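Local structure of BB1 (Synthetic construct, 6D0T) at residues 88-93 and 104-109. The protein is a de novo designed beta barrel, probably made as a scaffold in designing fluorescence-activating barrels. Numbering follows the deposited sequence.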
loop_
_atom_site.group_PDB
_atom_site.type_symbol
_atom_site.label_atom_id
_atom_site.label_comp_id
_atom_site.label_asym_id
_atom_site.label_seq_id
_atom_site.Cartn_x
_atom_site.Cartn_y
_atom_site.Cartn_z
ATOM N N ASP A 88 -8.916 10.848 3.630
ATOM C CA ASP A 88 -7.964 10.180 4.511
ATOM C C ASP A 88 -7.993 8.655 4.447
ATOM O O ASP A 88 -7.347 8.021 5.285
ATOM C CB ASP A 88 -8.154 10.635 5.969
ATOM C CG ASP A 88 -9.490 10.187 6.594
ATOM O OD1 ASP A 88 -10.318 9.501 5.944
ATOM O OD2 ASP A 88 -9.685 10.518 7.802
ATOM N N SER A 89 -8.664 8.037 3.464
ATOM C CA SER A 89 -8.842 6.585 3.482
ATOM C C SER A 89 -8.784 6.022 2.077
ATOM O O SER A 89 -9.456 6.531 1.175
ATOM C CB SER A 89 -10.180 6.194 4.130
ATOM O OG SER A 89 -10.434 4.821 3.964
ATOM N N VAL A 90 -7.956 4.979 1.901
ATOM C CA VAL A 90 -7.782 4.293 0.628
ATOM C C VAL A 90 -7.933 2.794 0.864
ATOM O O VAL A 90 -7.269 2.237 1.746
ATOM C CB VAL A 90 -6.398 4.593 0.005
ATOM C CG1 VAL A 90 -6.272 3.874 -1.354
ATOM C CG2 VAL A 90 -6.194 6.069 -0.170
ATOM N N GLU A 91 -8.770 2.126 0.070
ATOM C CA GLU A 91 -8.844 0.669 0.166
ATOM C C GLU A 91 -7.939 0.036 -0.884
ATOM O O GLU A 91 -7.731 0.599 -1.958
ATOM C CB GLU A 91 -10.293 0.171 0.011
ATOM C CG GLU A 91 -11.153 0.608 1.185
ATOM C CD GLU A 91 -12.579 0.062 1.207
ATOM O OE1 GLU A 91 -12.996 -0.652 0.259
ATOM O OE2 GLU A 91 -13.298 0.369 2.201
ATOM N N VAL A 92 -7.349 -1.111 -0.551
ATOM C CA VAL A 92 -6.471 -1.806 -1.486
ATOM C C VAL A 92 -6.930 -3.254 -1.642
ATOM O O VAL A 92 -7.522 -3.848 -0.736
ATOM C CB VAL A 92 -4.976 -1.759 -1.072
ATOM C CG1 VAL A 92 -4.510 -0.344 -0.916
ATOM C CG2 VAL A 92 -4.709 -2.531 0.200
ATOM N N ARG A 93 -6.657 -3.806 -2.822
ATOM C CA ARG A 93 -6.902 -5.214 -3.126
ATOM C C ARG A 93 -5.703 -5.725 -3.915
ATOM O O ARG A 93 -5.316 -5.116 -4.918
ATOM C CB ARG A 93 -8.200 -5.368 -3.923
ATOM C CG ARG A 93 -8.588 -6.786 -4.238
ATOM C CD ARG A 93 -9.233 -7.469 -3.071
ATOM N NE ARG A 93 -9.725 -8.802 -3.424
ATOM N N GLY A 104 -7.317 -4.456 2.244
ATOM C CA GLY A 104 -6.696 -3.646 3.278
ATOM C C GLY A 104 -7.020 -2.185 3.100
ATOM O O GLY A 104 -7.809 -1.787 2.233
ATOM N N GLU A 105 -6.414 -1.382 3.967
ATOM C CA GLU A 105 -6.703 0.040 4.018
ATOM C C GLU A 105 -5.450 0.808 4.404
ATOM O O GLU A 105 -4.642 0.331 5.200
ATOM C CB GLU A 105 -7.820 0.322 5.014
ATOM C CG GLU A 105 -8.349 1.735 4.905
ATOM C CD GLU A 105 -9.263 2.127 6.061
ATOM O OE1 GLU A 105 -9.435 1.326 7.010
ATOM O OE2 GLU A 105 -9.798 3.256 6.015
ATOM N N PHE A 106 -5.297 1.986 3.789
ATOM C CA PHE A 106 -4.398 3.054 4.235
ATOM C C PHE A 106 -5.244 4.147 4.878
ATOM O O PHE A 106 -6.263 4.578 4.294
ATOM C CB PHE A 106 -3.624 3.684 3.068
ATOM C CG PHE A 106 -2.634 2.806 2.390
ATOM C CD1 PHE A 106 -1.420 2.528 2.962
ATOM C CD2 PHE A 106 -2.878 2.337 1.112
ATOM C CE1 PHE A 106 -0.473 1.746 2.287
ATOM C CE2 PHE A 106 -1.950 1.560 0.450
ATOM C CZ PHE A 106 -0.731 1.267 1.050
ATOM N N ARG A 107 -4.806 4.632 6.035
ATOM C CA ARG A 107 -5.465 5.697 6.789
ATOM C C ARG A 107 -4.450 6.817 7.019
ATOM O O ARG A 107 -3.380 6.592 7.609
ATOM C CB ARG A 107 -6.023 5.150 8.102
ATOM C CG ARG A 107 -6.952 3.954 7.841
ATOM C CD ARG A 107 -7.516 3.339 9.120
ATOM N NE ARG A 107 -8.151 4.346 9.961
ATOM C CZ ARG A 107 -9.397 4.787 9.803
ATOM N NH1 ARG A 107 -10.159 4.321 8.819
ATOM N NH2 ARG A 107 -9.877 5.704 10.631
ATOM N N ARG A 108 -4.773 8.018 6.524
ATOM C CA ARG A 108 -3.831 9.127 6.558
ATOM C C ARG A 108 -3.651 9.615 7.983
ATOM O O ARG A 108 -4.623 9.747 8.733
ATOM C CB ARG A 108 -4.334 10.268 5.656
ATOM C CG ARG A 108 -3.314 11.344 5.387
ATOM C CD ARG A 108 -3.936 12.562 4.755
ATOM N NE ARG A 108 -4.546 12.320 3.455
ATOM C CZ ARG A 108 -3.895 12.261 2.296
ATOM N NH1 ARG A 108 -2.569 12.408 2.236
ATOM N NH2 ARG A 108 -4.606 12.087 1.192
ATOM N N GLN A 109 -2.389 9.866 8.359
ATOM C CA GLN A 109 -2.031 10.386 9.669
ATOM C C GLN A 109 -1.600 11.841 9.547
ATOM O O GLN A 109 -1.454 12.385 8.451
ATOM C CB GLN A 109 -0.892 9.566 10.290
ATOM C CG GLN A 109 -1.163 8.086 10.372
ATOM C CD GLN A 109 -2.445 7.773 11.115
ATOM O OE1 GLN A 109 -3.364 7.124 10.580
ATOM N NE2 GLN A 109 -2.524 8.240 12.361
#
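Glu105 OE2 is held by two donors, one from each strand. Ser89 OG donates to Glu105 OE2 at 2.7 Å, on the anti side of the carboxylate. Arg107 NH1 meets Glu105 OE2 at 3.0 Å in a salt bridge, on the syn side and tilted from the carboxylate plane. Glu105 reaches across because its CG stands anti to the backbone N (chi1 -168°) and the chain beyond runs extended. The carboxylate thus ties Ser89 to Arg107, its non-hydrogen-bonded pair mate. A glutamine here would probably weaken the hold on the Arg107 guanidinium, leaving its charge without the carboxylate mate. On the other face Val92 CG1 packs 3.5 Å from Phe106 CE2, and the two side chains cross at about a right angle. Val90 CB lies at the edge of the same ring, near its plane. Trp12, Val28 and Met30 also touch Phe106, so this face belongs to the barrel interior. Val90 and Phe106 form a hydrogen-bonded pair, with Val90 N to Phe106 O at 3.0 Å and a return bond from Phe106 N to Val90 O; Val92 N also bonds to Gly104 O. Arg108 N bonds to Asp88 O, while the Arg108 side chain makes a cation-pi contact with Tyr7. Strands 89-96 and 101-108 form the last antiparallel beta hairpin of a closed eight-stranded barrel, with strand 101-108 pairing onward to strand 10-18.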